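PDB 4WU0: similar to yteR (Bacilus subtilis) from Clostridium acetobutylicum, which probably hydrolyses unsaturated rhamnogalacturonan fragments derived from pectin, as a glycoside hydrolase of family 105. Local coordinates for residues M207-T212 against I227-N232; D211-L216 against L280-E285; I270-L275 against S355-T360. One frame throughout, in Å; residues are numbered along the deposited sequence.

Contact 1: residues M207-T212 against I227-N232; sequences MALADT and IKILNN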
loop_
_atom_site.group_PDB
_atom_site.type_symbol
_atom_site.label_atom_id
_atom_site.label_comp_id
_atom_site.label_asym_id
_atom_site.label_seq_id
_atom_site.Cartn_x
_atom_site.Cartn_y
_atom_site.Cartn_z
ATOM N N MET A 207 -4.334 1.833 -3.966
ATOM C CA MET A 207 -4.874 1.020 -2.883
ATOM C C MET A 207 -5.459 1.899 -1.791
ATOM O O MET A 207 -6.535 1.599 -1.259
ATOM C CB MET A 207 -3.831 0.135 -2.245
ATOM C CG MET A 207 -4.433 -0.799 -1.282
ATOM S SD MET A 207 -3.184 -1.925 -0.698
ATOM C CE MET A 207 -2.759 -2.568 -2.237
ATOM N N ALA A 208 -4.733 2.949 -1.442
ATOM C CA ALA A 208 -5.165 3.875 -0.402
ATOM C C ALA A 208 -6.513 4.477 -0.748
ATOM O O ALA A 208 -7.387 4.582 0.114
ATOM C CB ALA A 208 -4.141 4.961 -0.194
ATOM N N LEU A 209 -6.689 4.877 -2.006
ATOM C CA LEU A 209 -7.962 5.429 -2.441
ATOM C C LEU A 209 -9.091 4.402 -2.320
ATOM O O LEU A 209 -10.141 4.678 -1.718
ATOM C CB LEU A 209 -7.876 5.961 -3.876
ATOM C CG LEU A 209 -7.083 7.263 -4.075
ATOM C CD1 LEU A 209 -6.664 7.436 -5.527
ATOM C CD2 LEU A 209 -7.944 8.445 -3.668
ATOM N N ALA A 210 -8.890 3.223 -2.888
ATOM C CA ALA A 210 -9.922 2.204 -2.856
ATOM C C ALA A 210 -10.311 1.847 -1.419
ATOM O O ALA A 210 -11.489 1.719 -1.102
ATOM C CB ALA A 210 -9.477 0.951 -3.615
ATOM N N ASP A 211 -9.324 1.682 -0.551
ATOM C CA ASP A 211 -9.576 1.254 0.810
ATOM C C ASP A 211 -10.181 2.380 1.664
ATOM O O ASP A 211 -10.942 2.115 2.611
ATOM C CB ASP A 211 -8.298 0.765 1.460
ATOM C CG ASP A 211 -7.739 -0.509 0.829
ATOM O OD1 ASP A 211 -8.441 -1.171 0.021
ATOM O OD2 ASP A 211 -6.590 -0.878 1.199
ATOM N N THR A 212 -9.839 3.629 1.352
ATOM C CA THR A 212 -10.393 4.755 2.099
ATOM C C THR A 212 -11.834 5.060 1.673
ATOM O O THR A 212 -12.724 5.250 2.508
ATOM C CB THR A 212 -9.513 6.004 1.942
ATOM O OG1 THR A 212 -8.268 5.770 2.602
ATOM C CG2 THR A 212 -10.164 7.238 2.551
ATOM N N ILE A 227 -13.262 9.365 -5.674
ATOM C CA ILE A 227 -13.595 8.425 -6.729
ATOM C C ILE A 227 -13.078 8.931 -8.079
ATOM O O ILE A 227 -12.514 8.161 -8.864
ATOM C CB ILE A 227 -15.115 8.136 -6.746
ATOM C CG1 ILE A 227 -15.486 7.321 -5.505
ATOM C CG2 ILE A 227 -15.550 7.380 -8.010
ATOM C CD1 ILE A 227 -16.981 7.214 -5.232
ATOM N N LYS A 228 -13.236 10.226 -8.334
ATOM C CA LYS A 228 -12.720 10.812 -9.564
ATOM C C LYS A 228 -11.197 10.672 -9.651
ATOM O O LYS A 228 -10.661 10.317 -10.704
ATOM C CB LYS A 228 -13.142 12.287 -9.679
ATOM C CG LYS A 228 -12.593 12.973 -10.905
ATOM C CD LYS A 228 -12.997 14.443 -10.910
ATOM C CE LYS A 228 -12.776 15.096 -12.255
ATOM N NZ LYS A 228 -13.172 16.544 -12.200
ATOM N N ILE A 229 -10.498 10.965 -8.558
ATOM C CA ILE A 229 -9.052 10.817 -8.529
ATOM C C ILE A 229 -8.668 9.375 -8.840
ATOM O O ILE A 229 -7.750 9.121 -9.607
ATOM C CB ILE A 229 -8.478 11.225 -7.135
ATOM C CG1 ILE A 229 -8.648 12.729 -6.925
ATOM C CG2 ILE A 229 -7.004 10.815 -6.981
ATOM C CD1 ILE A 229 -8.332 13.192 -5.514
ATOM N N LEU A 230 -9.377 8.415 -8.250
ATOM C CA LEU A 230 -9.083 7.014 -8.537
ATOM C C LEU A 230 -9.281 6.683 -10.025
ATOM O O LEU A 230 -8.440 6.009 -10.653
ATOM C CB LEU A 230 -9.934 6.094 -7.659
ATOM C CG LEU A 230 -9.760 4.592 -7.917
ATOM C CD1 LEU A 230 -8.341 4.122 -7.696
ATOM C CD2 LEU A 230 -10.692 3.790 -7.015
ATOM N N ASN A 231 -10.385 7.148 -10.598
ATOM C CA ASN A 231 -10.612 6.929 -12.019
ATOM C C ASN A 231 -9.494 7.536 -12.843
ATOM O O ASN A 231 -9.030 6.920 -13.803
ATOM C CB ASN A 231 -11.954 7.487 -12.462
ATOM C CG ASN A 231 -13.077 6.525 -12.217
ATOM O OD1 ASN A 231 -13.420 5.723 -13.075
ATOM N ND2 ASN A 231 -13.649 6.585 -11.034
ATOM N N ASN A 232 -9.104 8.755 -12.508
ATOM C CA ASN A 232 -8.032 9.419 -13.249
ATOM C C ASN A 232 -6.708 8.668 -13.152
ATOM O O ASN A 232 -5.956 8.594 -14.139
ATOM C CB ASN A 232 -7.858 10.866 -12.762
ATOM C CG ASN A 232 -9.018 11.751 -13.135
ATOM O OD1 ASN A 232 -9.798 11.439 -14.029
ATOM N ND2 ASN A 232 -9.130 12.874 -12.454
#
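Leu-209 reaches across to Ile-229 and Leu-230, and its side chain shows how one leucine can join two helices without a single polar bond between them. Its CB leaves the helix toward the partner segment and lies 4.3 Å from Leu-230 CB, a loose first approach. With CG beside the backbone N and anti to the carbonyl carbon (chi1 -72°), the rotation about CB-CG (chi2 161°) sends CD1 further forward than CD2. CD1 goes deepest: it meets Ile-229 CG2 at 3.7 Å and also settles against the backbone, 3.9 Å from Leu-230 CA. CD2 stays further back and brushes the same Ile-229 CG2 at 4.2 Å, so that this one methyl faces both branches of the leucine. The side chains of Leu-209 and Ile-229 cross at about a right angle. The helices concerned, 199-215 and 223-240, follow one another in the chain and run roughly antiparallel, a helical hairpin of the kind from which the (alpha/alpha)6 barrel of this family is built. Packing here is close, the CA atoms of Leu-209 and Leu-230 being only 6.4 Å apart. The small Ala-210 adds a thinner patch, with Ala-210 CB 4.6 Å from Leu-230 CD2. Neighbouring parts of the fold complete the hydrophobic layer: Phe-159 of helix 152-166 packs on Leu-209, while Tyr-205 and Val-206, earlier in helix 199-215, lie against Ile-229 and Leu-230.

Contact 2: residues D211-L216 against L280-E285; sequences DTIEVL and LGYLPE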
loop_
_atom_site.group_PDB
_atom_site.type_symbol
_atom_site.label_atom_id
_atom_site.label_comp_id
_atom_site.label_asym_id
_atom_site.label_seq_id
_atom_site.Cartn_x
_atom_site.Cartn_y
_atom_site.Cartn_z
ATOM N N ASP A 211 -9.324 1.682 -0.551
ATOM C CA ASP A 211 -9.576 1.254 0.810
ATOM C C ASP A 211 -10.181 2.380 1.664
ATOM O O ASP A 211 -10.942 2.115 2.611
ATOM C CB ASP A 211 -8.298 0.765 1.460
ATOM C CG ASP A 211 -7.739 -0.509 0.829
ATOM O OD1 ASP A 211 -8.441 -1.171 0.021
ATOM O OD2 ASP A 211 -6.590 -0.878 1.199
ATOM N N THR A 212 -9.839 3.629 1.352
ATOM C CA THR A 212 -10.393 4.755 2.099
ATOM C C THR A 212 -11.834 5.060 1.673
ATOM O O THR A 212 -12.724 5.250 2.508
ATOM C CB THR A 212 -9.513 6.004 1.942
ATOM O OG1 THR A 212 -8.268 5.770 2.602
ATOM C CG2 THR A 212 -10.164 7.238 2.551
ATOM N N ILE A 213 -12.079 5.057 0.368
ATOM C CA ILE A 213 -13.408 5.365 -0.116
ATOM C C ILE A 213 -14.377 4.349 0.472
ATOM O O ILE A 213 -15.506 4.697 0.827
ATOM C CB ILE A 213 -13.479 5.333 -1.663
ATOM C CG1 ILE A 213 -12.589 6.410 -2.270
ATOM C CG2 ILE A 213 -14.917 5.533 -2.150
ATOM C CD1 ILE A 213 -12.250 6.174 -3.745
ATOM N N GLU A 214 -13.930 3.094 0.571
ATOM C CA GLU A 214 -14.772 2.008 1.065
ATOM C C GLU A 214 -15.356 2.288 2.451
ATOM O O GLU A 214 -16.491 1.904 2.732
ATOM C CB GLU A 214 -13.989 0.678 1.051
ATOM C CG GLU A 214 -14.815 -0.531 1.465
ATOM C CD GLU A 214 -14.016 -1.833 1.484
ATOM O OE1 GLU A 214 -12.803 -1.804 1.803
ATOM O OE2 GLU A 214 -14.615 -2.892 1.190
ATOM N N VAL A 215 -14.585 2.951 3.321
ATOM C CA VAL A 215 -15.048 3.217 4.682
ATOM C C VAL A 215 -15.661 4.606 4.883
ATOM O O VAL A 215 -16.166 4.905 5.964
ATOM C CB VAL A 215 -13.947 2.958 5.746
ATOM C CG1 VAL A 215 -13.541 1.490 5.742
ATOM C CG2 VAL A 215 -12.756 3.879 5.536
ATOM N N LEU A 216 -15.652 5.449 3.844
ATOM C CA LEU A 216 -16.313 6.753 3.940
ATOM C C LEU A 216 -17.835 6.662 4.041
ATOM O O LEU A 216 -18.456 5.808 3.429
ATOM C CB LEU A 216 -15.978 7.632 2.733
ATOM C CG LEU A 216 -14.566 8.185 2.575
ATOM C CD1 LEU A 216 -14.504 9.025 1.304
ATOM C CD2 LEU A 216 -14.162 9.013 3.807
ATOM N N LEU A 280 -16.797 -2.372 -6.138
ATOM C CA LEU A 280 -17.531 -1.393 -5.355
ATOM C C LEU A 280 -18.226 -0.322 -6.225
ATOM O O LEU A 280 -18.927 0.549 -5.702
ATOM C CB LEU A 280 -16.598 -0.764 -4.325
ATOM C CG LEU A 280 -16.165 -1.749 -3.227
ATOM C CD1 LEU A 280 -15.016 -1.181 -2.431
ATOM C CD2 LEU A 280 -17.331 -2.104 -2.293
ATOM N N GLY A 281 -18.031 -0.388 -7.535
ATOM C CA GLY A 281 -18.678 0.554 -8.438
ATOM C C GLY A 281 -17.931 1.862 -8.667
ATOM O O GLY A 281 -18.474 2.765 -9.329
ATOM N N TYR A 282 -16.705 1.970 -8.142
ATOM C CA TYR A 282 -15.929 3.185 -8.321
ATOM C C TYR A 282 -15.437 3.299 -9.749
ATOM O O TYR A 282 -15.305 4.407 -10.278
ATOM C CB TYR A 282 -14.729 3.257 -7.373
ATOM C CG TYR A 282 -15.032 2.993 -5.928
ATOM C CD1 TYR A 282 -16.285 3.219 -5.405
ATOM C CD2 TYR A 282 -14.045 2.516 -5.077
ATOM C CE1 TYR A 282 -16.551 2.966 -4.076
ATOM C CE2 TYR A 282 -14.301 2.265 -3.764
ATOM C CZ TYR A 282 -15.556 2.490 -3.259
ATOM O OH TYR A 282 -15.850 2.243 -1.927
ATOM N N LEU A 283 -15.182 2.146 -10.364
ATOM C CA LEU A 283 -14.680 2.070 -11.726
ATOM C C LEU A 283 -15.739 1.347 -12.558
ATOM O O LEU A 283 -16.487 0.510 -12.025
ATOM C CB LEU A 283 -13.371 1.286 -11.763
ATOM C CG LEU A 283 -12.228 1.789 -10.879
ATOM C CD1 LEU A 283 -11.061 0.806 -10.871
ATOM C CD2 LEU A 283 -11.750 3.162 -11.354
ATOM N N PRO A 284 -15.815 1.669 -13.845
ATOM C CA PRO A 284 -16.880 1.075 -14.662
ATOM C C PRO A 284 -16.731 -0.435 -14.884
ATOM O O PRO A 284 -15.605 -0.949 -14.959
ATOM C CB PRO A 284 -16.754 1.822 -15.997
ATOM C CG PRO A 284 -15.361 2.302 -16.049
ATOM C CD PRO A 284 -14.964 2.587 -14.629
ATOM N N GLU A 285 -17.859 -1.123 -15.046
ATOM C CA GLU A 285 -17.849 -2.572 -15.203
ATOM C C GLU A 285 -17.174 -2.989 -16.502
ATOM O O GLU A 285 -16.764 -4.145 -16.663
ATOM C CB GLU A 285 -19.275 -3.131 -15.133
ATOM C CG GLU A 285 -19.901 -2.960 -13.754
ATOM C CD GLU A 285 -21.288 -3.554 -13.640
ATOM O OE1 GLU A 285 -21.649 -4.408 -14.479
ATOM O OE2 GLU A 285 -22.020 -3.153 -12.706
#
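A Schellman motif closes helix 264-279, and the residues flanking its glycine, Leu-280 and Tyr-282, are the ones that meet Ile-213 and Glu-214 near the C-terminal end of helix 199-215. Gly-281 supplies the positive phi (87°) that turns the chain, after which Tyr-282 sends its ring back toward the neighbouring helix of the (alpha/alpha)6 barrel. The ring is clasped on opposite faces. Leu-280 CB, from its own segment, lies over one face, 3.6 Å above the plane and offset toward the rim. Ile-213 CG2 lies over the other as a CH-pi contact, 3.7 Å from the centroid of the Tyr-282 ring, and comes within 3.3 Å of Tyr-282 CZ, so the methyl sits nearer the phenol end than the CB end. Lying over the ring, the isoleucine runs past the tyrosine in the opposite direction. Leu-280 CD1 meets the Glu-214 side chain all the way from CB to the carboxylate, 4.0 Å from both CG and OE2, the two side chains crossing at about a right angle. The glutamate stands extended, CG anti to the backbone N (chi1 -176°), and its OE1 makes a salt bridge with Lys-276, a lysine that also pairs with Asp-211. The phenol oxygen ends against the helix backbone: Tyr-282 OH is 3.2 Å from Glu-214 CA, while Glu-214 N, although close, is too poorly angled for a hydrogen bond.

Contact 3: residues I270-L275 against S355-T360; sequences IVYALL and SYEYET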
loop_
_atom_site.group_PDB
_atom_site.type_symbol
_atom_site.label_atom_id
_atom_site.label_comp_id
_atom_site.label_asym_id
_atom_site.label_seq_id
_atom_site.Cartn_x
_atom_site.Cartn_y
_atom_site.Cartn_z
ATOM N N ILE A 270 -1.848 -2.451 -8.259
ATOM C CA ILE A 270 -2.680 -1.832 -9.298
ATOM C C ILE A 270 -3.825 -2.771 -9.654
ATOM O O ILE A 270 -4.967 -2.345 -9.811
ATOM C CB ILE A 270 -1.839 -1.480 -10.536
ATOM C CG1 ILE A 270 -0.845 -0.386 -10.159
ATOM C CG2 ILE A 270 -2.710 -1.054 -11.715
ATOM C CD1 ILE A 270 0.291 -0.178 -11.129
ATOM N N VAL A 271 -3.529 -4.060 -9.811
ATOM C CA VAL A 271 -4.576 -5.030 -10.141
ATOM C C VAL A 271 -5.618 -5.122 -9.030
ATOM O O VAL A 271 -6.817 -5.198 -9.290
ATOM C CB VAL A 271 -3.951 -6.413 -10.424
ATOM C CG1 VAL A 271 -5.039 -7.502 -10.548
ATOM C CG2 VAL A 271 -3.142 -6.323 -11.719
ATOM N N TYR A 272 -5.173 -5.110 -7.787
ATOM C CA TYR A 272 -6.080 -5.099 -6.643
ATOM C C TYR A 272 -7.018 -3.904 -6.708
ATOM O O TYR A 272 -8.219 -4.050 -6.530
ATOM C CB TYR A 272 -5.265 -5.044 -5.359
ATOM C CG TYR A 272 -6.061 -4.700 -4.117
ATOM C CD1 TYR A 272 -6.846 -5.648 -3.487
ATOM C CD2 TYR A 272 -6.035 -3.422 -3.593
ATOM C CE1 TYR A 272 -7.560 -5.337 -2.337
ATOM C CE2 TYR A 272 -6.735 -3.104 -2.447
ATOM C CZ TYR A 272 -7.483 -4.061 -1.820
ATOM O OH TYR A 272 -8.152 -3.726 -0.671
ATOM N N ALA A 273 -6.459 -2.720 -6.916
ATOM C CA ALA A 273 -7.281 -1.513 -6.990
ATOM C C ALA A 273 -8.273 -1.540 -8.159
ATOM O O ALA A 273 -9.408 -1.067 -8.023
ATOM C CB ALA A 273 -6.396 -0.278 -7.050
ATOM N N LEU A 274 -7.850 -2.068 -9.305
ATOM C CA LEU A 274 -8.760 -2.206 -10.446
ATOM C C LEU A 274 -9.920 -3.101 -10.080
ATOM O O LEU A 274 -11.092 -2.773 -10.328
ATOM C CB LEU A 274 -8.055 -2.794 -11.673
ATOM C CG LEU A 274 -6.978 -1.984 -12.379
ATOM C CD1 LEU A 274 -6.310 -2.830 -13.471
ATOM C CD2 LEU A 274 -7.565 -0.728 -12.993
ATOM N N LEU A 275 -9.602 -4.261 -9.519
ATOM C CA LEU A 275 -10.613 -5.254 -9.200
ATOM C C LEU A 275 -11.562 -4.752 -8.120
ATOM O O LEU A 275 -12.780 -4.852 -8.243
ATOM C CB LEU A 275 -9.976 -6.574 -8.764
ATOM C CG LEU A 275 -9.354 -7.393 -9.915
ATOM C CD1 LEU A 275 -8.407 -8.436 -9.337
ATOM C CD2 LEU A 275 -10.405 -8.035 -10.805
ATOM N N SER A 355 -5.502 -11.479 -5.470
ATOM C CA SER A 355 -6.043 -12.818 -5.688
ATOM C C SER A 355 -7.430 -12.949 -5.075
ATOM O O SER A 355 -8.339 -13.496 -5.687
ATOM C CB SER A 355 -5.126 -13.866 -5.065
ATOM O OG SER A 355 -3.848 -13.838 -5.667
ATOM N N TYR A 356 -7.594 -12.439 -3.858
ATOM C CA TYR A 356 -8.890 -12.491 -3.206
ATOM C C TYR A 356 -9.929 -11.759 -4.060
ATOM O O TYR A 356 -11.031 -12.266 -4.263
ATOM C CB TYR A 356 -8.805 -11.889 -1.803
ATOM C CG TYR A 356 -10.143 -11.733 -1.123
ATOM C CD1 TYR A 356 -10.753 -12.805 -0.502
ATOM C CD2 TYR A 356 -10.802 -10.512 -1.129
ATOM C CE1 TYR A 356 -11.993 -12.673 0.110
ATOM C CE2 TYR A 356 -12.053 -10.370 -0.524
ATOM C CZ TYR A 356 -12.629 -11.454 0.096
ATOM O OH TYR A 356 -13.859 -11.324 0.705
ATOM N N GLU A 357 -9.579 -10.582 -4.566
ATOM C CA GLU A 357 -10.549 -9.804 -5.356
ATOM C C GLU A 357 -10.876 -10.504 -6.673
ATOM O O GLU A 357 -12.009 -10.486 -7.122
ATOM C CB GLU A 357 -10.032 -8.403 -5.658
ATOM C CG GLU A 357 -9.987 -7.468 -4.451
ATOM C CD GLU A 357 -11.361 -6.991 -3.984
ATOM O OE1 GLU A 357 -12.344 -7.018 -4.763
ATOM O OE2 GLU A 357 -11.456 -6.576 -2.802
ATOM N N TYR A 358 -9.860 -11.078 -7.306
ATOM C CA TYR A 358 -10.062 -11.804 -8.555
ATOM C C TYR A 358 -11.006 -12.976 -8.351
ATOM O O TYR A 358 -11.948 -13.180 -9.116
ATOM C CB TYR A 358 -8.727 -12.323 -9.078
ATOM C CG TYR A 358 -8.853 -13.138 -10.340
ATOM C CD1 TYR A 358 -8.905 -12.522 -11.567
ATOM C CD2 TYR A 358 -8.898 -14.522 -10.291
ATOM C CE1 TYR A 358 -9.002 -13.263 -12.730
ATOM C CE2 TYR A 358 -9.004 -15.269 -11.443
ATOM C CZ TYR A 358 -9.047 -14.634 -12.656
ATOM O OH TYR A 358 -9.162 -15.362 -13.834
ATOM N N GLU A 359 -10.748 -13.742 -7.303
ATOM C CA GLU A 359 -11.563 -14.901 -6.999
ATOM C C GLU A 359 -12.995 -14.479 -6.721
ATOM O O GLU A 359 -13.939 -15.144 -7.126
ATOM C CB GLU A 359 -10.970 -15.642 -5.805
ATOM C CG GLU A 359 -9.625 -16.294 -6.131
ATOM C CD GLU A 359 -8.741 -16.495 -4.921
ATOM O OE1 GLU A 359 -9.226 -16.383 -3.769
ATOM O OE2 GLU A 359 -7.529 -16.729 -5.119
ATOM N N THR A 360 -13.153 -13.349 -6.048
ATOM C CA THR A 360 -14.480 -12.875 -5.679
ATOM C C THR A 360 -15.247 -12.496 -6.943
ATOM O O THR A 360 -16.445 -12.756 -7.051
ATOM C CB THR A 360 -14.394 -11.675 -4.727
ATOM O OG1 THR A 360 -13.719 -12.069 -3.529
ATOM C CG2 THR A 360 -15.776 -11.150 -4.379
HETATM O O HOH W 1 -10.795 -5.602 0.027
#
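Torsions on both sides bring Tyr-272 and Glu-357 together. The tyrosine CG stands anti to the backbone N (chi1 166°), which carries the ring toward the neighbouring helix although the CB itself does not aim there. In the glutamate, chi1 (-71°) puts CG beside the ring, and a bend at chi2 then turns the carboxylate. The touching atoms are Tyr-272 CD1 and Glu-357 CG, 3.8 Å apart, and the carboxylate plane is turned steeply against that of the ring. Beyond them a water bridges the polar ends, donating to Glu-357 OE2 at 3.1 Å and, weakly, to Tyr-272 OH at 3.3 Å. Each polar end has a stronger partner of its own: the phenol bonds to Asp-211, and Glu-357 OE1 forms a salt bridge with Arg-279, which probably favours a charged carboxylate in this buried setting. The backbones belong to helices 264-279 and 345-360, members of the (alpha/alpha)6 barrel that here point the same way, their local axes 8.9 Å apart at closest and inclined by 35°. Leu-275 points into the interface. Its CB abuts Glu-357 CB at 3.6 Å, so the glutamate meets the leucine through its aliphatic root and the tyrosine through the next carbon. Further along, Leu-275 CD1 slips against the backbone, 3.6 Å from Tyr-358 N and 3.9 Å from Tyr-358 CB. The tyrosine ring on that residue stacks with Tyr-295 of helix 288-302.

Helix 199-215 serves both contact 1 and contact 2, whose centres are about 7 Å apart, and Asn-231 ND2 ties them by a probable hydrogen bond of 2.8 Å to Tyr-282 O. Contact 1 is buried and purely aliphatic. Contact 2, further from the chain's centre and only partly buried, mixes an aromatic face with the stem of a charged residue. Contact 3 is buried again, yet it admits a carboxylate and a water. It draws on helix 264-279, the helix whose end leads into the loop of contact 2, and the bond between Tyr-272 OH and Asp-211 OD1 joins it to helix 199-215.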